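Local coordinates for ESX-5 secretion-associated protein EspG5 (Mycobacterium marinum, PDB 6VJ5) that acts as a specific chaperone for its cognate PE/PPE proteins, keeping PE/PPE dimers from aggregating, and is required for secretion of LipY and PE31/PPE18, at residues M75-A80 with V119-G124; D82-A87 with Y226-R231. All coordinates share one frame; numbering follows the deposited sequence.

Contact 1. Residues M75-A80 with V119-G124; sequences MRVLAA and VLARRG
V77 and L78 bring two apolar side chains down on A121, whose small methyl lets a helix lie close to the strand. CD2 of L78 reaches the CB of A121 at 3.8 Å, and V77, the residue before, brings its CG1 to the same methyl at 4.0 Å. V77 also packs against the strand backbone: with CG1 anti to its backbone N (chi1 -169°), that methyl lies 3.4 Å from the N of R123 and also against the CB of R123. A branched, compact valine suits this tight place. The setting is the large antiparallel sheet of the EspG fold. Segment 75-79 of helix 69-79 crosses segment 119-123 of strand 115-123 nearly at right angles (94°), the axes 7.1 Å apart; V77 and L78 continue onto strand 126-133, and F17 of helix 14-23 touches L78. R123, its chain extended from CG to NE, passes alongside the C-terminal end of the helix. There the carbonyl O of R76 sits over one face of the guanidinium, and the NE of R123 is 3.3 Å from the O of A80. Long and flexible, arginine can span the exposed border here, its NH2 lying 3.8 Å from the CB of A80.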
loop_
_atom_site.group_PDB
_atom_site.type_symbol
_atom_site.label_atom_id
_atom_site.label_comp_id
_atom_site.label_asym_id
_atom_site.label_seq_id
_atom_site.Cartn_x
_atom_site.Cartn_y
_atom_site.Cartn_z
ATOM N N MET C 75 -5.788 20.791 -8.075
ATOM C CA MET C 75 -5.609 19.537 -7.352
ATOM C C MET C 75 -5.964 19.686 -5.881
ATOM O O MET C 75 -6.426 18.726 -5.251
ATOM C CB MET C 75 -4.164 19.061 -7.484
ATOM C CG MET C 75 -3.697 18.912 -8.909
ATOM S SD MET C 75 -4.609 17.609 -9.748
ATOM C CE MET C 75 -3.824 16.155 -9.049
ATOM N N ARG C 76 -5.743 20.870 -5.312
ATOM C CA ARG C 76 -6.063 21.081 -3.905
ATOM C C ARG C 76 -7.567 21.099 -3.676
ATOM O O ARG C 76 -8.027 20.773 -2.576
ATOM C CB ARG C 76 -5.433 22.382 -3.421
ATOM C CG ARG C 76 -3.915 22.379 -3.490
ATOM C CD ARG C 76 -3.310 22.004 -2.153
ATOM N NE ARG C 76 -1.917 21.578 -2.270
ATOM C CZ ARG C 76 -0.908 22.383 -2.587
ATOM N NH1 ARG C 76 -1.130 23.667 -2.840
ATOM N NH2 ARG C 76 0.324 21.898 -2.662
ATOM N N VAL C 77 -8.344 21.484 -4.687
ATOM C CA VAL C 77 -9.794 21.392 -4.572
ATOM C C VAL C 77 -10.217 19.929 -4.506
ATOM O O VAL C 77 -10.958 19.518 -3.604
ATOM C CB VAL C 77 -10.472 22.125 -5.743
ATOM C CG1 VAL C 77 -11.965 22.274 -5.491
ATOM C CG2 VAL C 77 -9.829 23.491 -5.967
ATOM N N LEU C 78 -9.736 19.120 -5.454
ATOM C CA LEU C 78 -10.015 17.687 -5.426
ATOM C C LEU C 78 -9.540 17.065 -4.117
ATOM O O LEU C 78 -10.178 16.152 -3.577
ATOM C CB LEU C 78 -9.342 17.000 -6.617
ATOM C CG LEU C 78 -9.587 17.593 -8.006
ATOM C CD1 LEU C 78 -8.593 17.043 -9.022
ATOM C CD2 LEU C 78 -11.013 17.318 -8.471
ATOM N N ALA C 79 -8.423 17.566 -3.580
ATOM C CA ALA C 79 -7.803 16.943 -2.416
ATOM C C ALA C 79 -8.594 17.180 -1.135
ATOM O O ALA C 79 -8.589 16.325 -0.243
ATOM C CB ALA C 79 -6.375 17.462 -2.247
ATOM N N ALA C 80 -9.266 18.325 -1.009
ATOM C CA ALA C 80 -10.005 18.658 0.212
ATOM C C ALA C 80 -11.213 19.509 -0.145
ATOM O O ALA C 80 -11.307 20.683 0.231
ATOM C CB ALA C 80 -9.103 19.380 1.213
ATOM N N VAL C 119 -16.161 13.887 -11.934
ATOM C CA VAL C 119 -16.216 14.412 -10.576
ATOM C C VAL C 119 -16.144 15.932 -10.642
ATOM O O VAL C 119 -15.261 16.492 -11.302
ATOM C CB VAL C 119 -15.083 13.846 -9.700
ATOM C CG1 VAL C 119 -15.154 14.421 -8.298
ATOM C CG2 VAL C 119 -15.167 12.332 -9.657
ATOM N N LEU C 120 -17.074 16.591 -9.954
ATOM C CA LEU C 120 -17.125 18.045 -9.843
ATOM C C LEU C 120 -16.855 18.386 -8.382
ATOM O O LEU C 120 -17.666 18.066 -7.506
ATOM C CB LEU C 120 -18.478 18.587 -10.289
ATOM C CG LEU C 120 -18.926 18.296 -11.716
ATOM C CD1 LEU C 120 -20.441 18.448 -11.812
ATOM C CD2 LEU C 120 -18.242 19.222 -12.699
ATOM N N ALA C 121 -15.732 19.041 -8.118
ATOM C CA ALA C 121 -15.320 19.362 -6.761
ATOM C C ALA C 121 -15.405 20.863 -6.524
ATOM O O ALA C 121 -15.216 21.666 -7.441
ATOM C CB ALA C 121 -13.894 18.872 -6.492
ATOM N N ARG C 122 -15.697 21.238 -5.283
ATOM C CA ARG C 122 -15.778 22.641 -4.906
ATOM C C ARG C 122 -15.030 22.869 -3.602
ATOM O O ARG C 122 -15.135 22.076 -2.662
ATOM C CB ARG C 122 -17.233 23.100 -4.746
ATOM C CG ARG C 122 -17.418 24.612 -4.704
ATOM C CD ARG C 122 -18.670 24.980 -3.920
ATOM N NE ARG C 122 -18.399 25.028 -2.486
ATOM C CZ ARG C 122 -19.279 24.716 -1.539
ATOM N NH1 ARG C 122 -20.500 24.314 -1.864
ATOM N NH2 ARG C 122 -18.930 24.797 -0.263
ATOM N N ARG C 123 -14.262 23.954 -3.562
ATOM C CA ARG C 123 -13.647 24.457 -2.341
ATOM C C ARG C 123 -13.889 25.955 -2.309
ATOM O O ARG C 123 -13.396 26.682 -3.180
ATOM C CB ARG C 123 -12.151 24.147 -2.295
ATOM C CG ARG C 123 -11.539 24.255 -0.905
ATOM C CD ARG C 123 -10.035 24.029 -0.960
ATOM N NE ARG C 123 -9.518 23.477 0.290
ATOM C CZ ARG C 123 -8.227 23.410 0.605
ATOM N NH1 ARG C 123 -7.309 23.869 -0.235
ATOM N NH2 ARG C 123 -7.854 22.889 1.766
ATOM N N GLY C 124 -14.673 26.410 -1.336
ATOM C CA GLY C 124 -15.094 27.797 -1.305
ATOM C C GLY C 124 -15.990 28.133 -2.477
ATOM O O GLY C 124 -17.161 27.748 -2.500
#

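Contact 2. Residues D82-A87 with Y226-R231; sequences DLEVVA and YARQYR
E84 and Y230 meet through a short bond, the Y230 OH donating to the E84 OE1 at 2.5 Å, nearly in line with the carboxylate C-O; tyrosine is long enough to carry its hydroxyl there. The two lie on neighbouring antiparallel strands, 83-91 and 221-231, of the large EspG sheet. OE1 sits at the edge of the phenol ring, whose plane is turned 63° from the carboxylate. E84 OE1 also takes a weak bond from R228 NH1, part of a salt bridge at 3.5 Å, while R228 NE donates to the Y230 OH; the positive guanidinium and the short bond would probably favour an ionised E84. A water donates to both E84 OE2 and Y230 OH. On the same face the beta-branched V86 sets its CB over the Y226 ring, 3.9 Å from the centroid (CH-pi); CG between backbone N and carbonyl carbon (chi1 56°) lays the ring alongside. Farther out, E32 accepts from Y226 OH and pairs with R228 NH2. On the other face small A227 lies against V85, and L286 covers both. Beneath, the backbone ladder sets the register: E84 and R228 exchange N-H...O bonds, and the V86 N meets the Y226 O at 2.6 Å, almost straight at 174°.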
loop_
_atom_site.group_PDB
_atom_site.type_symbol
_atom_site.label_atom_id
_atom_site.label_comp_id
_atom_site.label_asym_id
_atom_site.label_seq_id
_atom_site.Cartn_x
_atom_site.Cartn_y
_atom_site.Cartn_z
ATOM N N ASP C 82 -15.144 20.864 -0.111
ATOM C CA ASP C 82 -16.298 20.943 0.775
ATOM C C ASP C 82 -17.479 20.172 0.199
ATOM O O ASP C 82 -18.314 19.651 0.947
ATOM C CB ASP C 82 -16.686 22.403 1.009
ATOM C CG ASP C 82 -15.531 23.241 1.544
ATOM O OD1 ASP C 82 -14.865 22.820 2.518
ATOM O OD2 ASP C 82 -15.297 24.334 0.989
ATOM N N LEU C 83 -17.551 20.080 -1.124
ATOM C CA LEU C 83 -18.643 19.433 -1.828
ATOM C C LEU C 83 -18.085 18.681 -3.022
ATOM O O LEU C 83 -17.201 19.182 -3.725
ATOM C CB LEU C 83 -19.671 20.462 -2.300
ATOM C CG LEU C 83 -20.885 19.934 -3.058
ATOM C CD1 LEU C 83 -21.757 19.083 -2.155
ATOM C CD2 LEU C 83 -21.673 21.100 -3.639
ATOM N N GLU C 84 -18.588 17.467 -3.228
ATOM C CA GLU C 84 -18.269 16.668 -4.401
ATOM C C GLU C 84 -19.567 16.195 -5.033
ATOM O O GLU C 84 -20.420 15.620 -4.352
ATOM C CB GLU C 84 -17.388 15.466 -4.051
ATOM C CG GLU C 84 -15.916 15.659 -4.387
ATOM C CD GLU C 84 -15.022 14.648 -3.699
ATOM O OE1 GLU C 84 -15.470 14.023 -2.715
ATOM O OE2 GLU C 84 -13.867 14.479 -4.140
ATOM N N VAL C 85 -19.726 16.477 -6.321
ATOM C CA VAL C 85 -20.834 15.976 -7.125
ATOM C C VAL C 85 -20.250 15.000 -8.132
ATOM O O VAL C 85 -19.295 15.334 -8.843
ATOM C CB VAL C 85 -21.586 17.115 -7.832
ATOM C CG1 VAL C 85 -22.654 16.558 -8.756
ATOM C CG2 VAL C 85 -22.216 18.052 -6.811
ATOM N N VAL C 86 -20.802 13.794 -8.181
ATOM C CA VAL C 86 -20.273 12.727 -9.017
ATOM C C VAL C 86 -21.326 12.328 -10.039
ATOM O O VAL C 86 -22.523 12.308 -9.735
ATOM C CB VAL C 86 -19.848 11.505 -8.176
ATOM C CG1 VAL C 86 -19.603 10.304 -9.079
ATOM C CG2 VAL C 86 -18.612 11.834 -7.357
ATOM N N ALA C 87 -20.867 11.995 -11.246
ATOM C CA ALA C 87 -21.717 11.465 -12.305
ATOM C C ALA C 87 -20.969 10.331 -12.989
ATOM O O ALA C 87 -19.842 10.526 -13.457
ATOM C CB ALA C 87 -22.086 12.552 -13.317
ATOM N N TYR C 226 -24.736 11.633 -7.920
ATOM C CA TYR C 226 -24.856 11.755 -6.474
ATOM C C TYR C 226 -23.783 12.713 -5.978
ATOM O O TYR C 226 -22.915 13.156 -6.738
ATOM C CB TYR C 226 -24.744 10.389 -5.794
ATOM C CG TYR C 226 -23.468 9.654 -6.126
ATOM C CD1 TYR C 226 -23.334 8.965 -7.325
ATOM C CD2 TYR C 226 -22.398 9.647 -5.241
ATOM C CE1 TYR C 226 -22.173 8.295 -7.637
ATOM C CE2 TYR C 226 -21.227 8.976 -5.544
ATOM C CZ TYR C 226 -21.122 8.301 -6.743
ATOM O OH TYR C 226 -19.963 7.632 -7.055
ATOM N N ALA C 227 -23.853 13.040 -4.690
ATOM C CA ALA C 227 -22.982 14.058 -4.123
ATOM C C ALA C 227 -22.481 13.636 -2.747
ATOM O O ALA C 227 -23.044 12.754 -2.094
ATOM C CB ALA C 227 -23.700 15.412 -4.015
ATOM N N ARG C 228 -21.415 14.307 -2.311
ATOM C CA ARG C 228 -20.760 14.036 -1.038
ATOM C C ARG C 228 -20.361 15.364 -0.409
ATOM O O ARG C 228 -19.851 16.255 -1.096
ATOM C CB ARG C 228 -19.536 13.134 -1.245
ATOM C CG ARG C 228 -19.313 12.109 -0.144
ATOM C CD ARG C 228 -18.455 10.920 -0.624
ATOM N NE ARG C 228 -17.596 11.266 -1.754
ATOM C CZ ARG C 228 -17.555 10.594 -2.901
ATOM N NH1 ARG C 228 -16.752 10.995 -3.869
ATOM N NH2 ARG C 228 -18.298 9.510 -3.077
ATOM N N GLN C 229 -20.617 15.500 0.892
ATOM C CA GLN C 229 -20.324 16.715 1.639
ATOM C C GLN C 229 -19.359 16.409 2.777
ATOM O O GLN C 229 -19.348 15.299 3.321
ATOM C CB GLN C 229 -21.608 17.334 2.201
ATOM C CG GLN C 229 -21.696 18.838 2.051
ATOM C CD GLN C 229 -23.005 19.397 2.576
ATOM O OE1 GLN C 229 -23.761 18.707 3.261
ATOM N NE2 GLN C 229 -23.282 20.654 2.255
ATOM N N TYR C 230 -18.551 17.408 3.142
ATOM C CA TYR C 230 -17.500 17.237 4.138
ATOM C C TYR C 230 -17.543 18.345 5.183
ATOM O O TYR C 230 -17.516 19.531 4.840
ATOM C CB TYR C 230 -16.111 17.223 3.476
ATOM C CG TYR C 230 -15.913 16.135 2.447
ATOM C CD1 TYR C 230 -15.602 14.841 2.836
ATOM C CD2 TYR C 230 -16.029 16.402 1.088
ATOM C CE1 TYR C 230 -15.421 13.838 1.905
ATOM C CE2 TYR C 230 -15.847 15.405 0.147
ATOM C CZ TYR C 230 -15.543 14.124 0.563
ATOM O OH TYR C 230 -15.360 13.119 -0.358
ATOM N N ARG C 231 -17.585 17.950 6.458
ATOM C CA ARG C 231 -17.459 18.859 7.591
ATOM C C ARG C 231 -16.362 18.337 8.510
ATOM O O ARG C 231 -16.190 17.125 8.664
ATOM C CB ARG C 231 -18.781 18.992 8.364
ATOM C CG ARG C 231 -18.704 19.900 9.585
ATOM C CD ARG C 231 -19.980 19.813 10.421
ATOM N NE ARG C 231 -21.044 20.673 9.906
ATOM C CZ ARG C 231 -22.296 20.674 10.355
ATOM N NH1 ARG C 231 -22.656 19.852 11.332
ATOM N NH2 ARG C 231 -23.188 21.497 9.822
HETATM O O HOH W 1 -12.370 13.043 -1.659
#

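How the contacts relate
Contacts 1 and 2 share one sheet, their centres about 9 Å apart. Helix 69-79 of contact 1 leads within a few residues into strand 83-91 of contact 2, which pairs with strand 115-123 of contact 1 on the side away from strand 221-231. Backbone bonds join them: the L120 N lies 2.8 Å from the V85 O, and the D82 N is equally close to the R122 O. Opposite R122 two residues, D82 and L83, stand where a regular pairing would have one, a classic beta bulge, and D82 OD2 accepts from the G124 N where strand 115-123 ends. E84 OE2 merely packs 4.1 Å from the L78 O. Another protein chain of the assembly packs on Y226 and R228 of contact 2, whereas none touches contact 1.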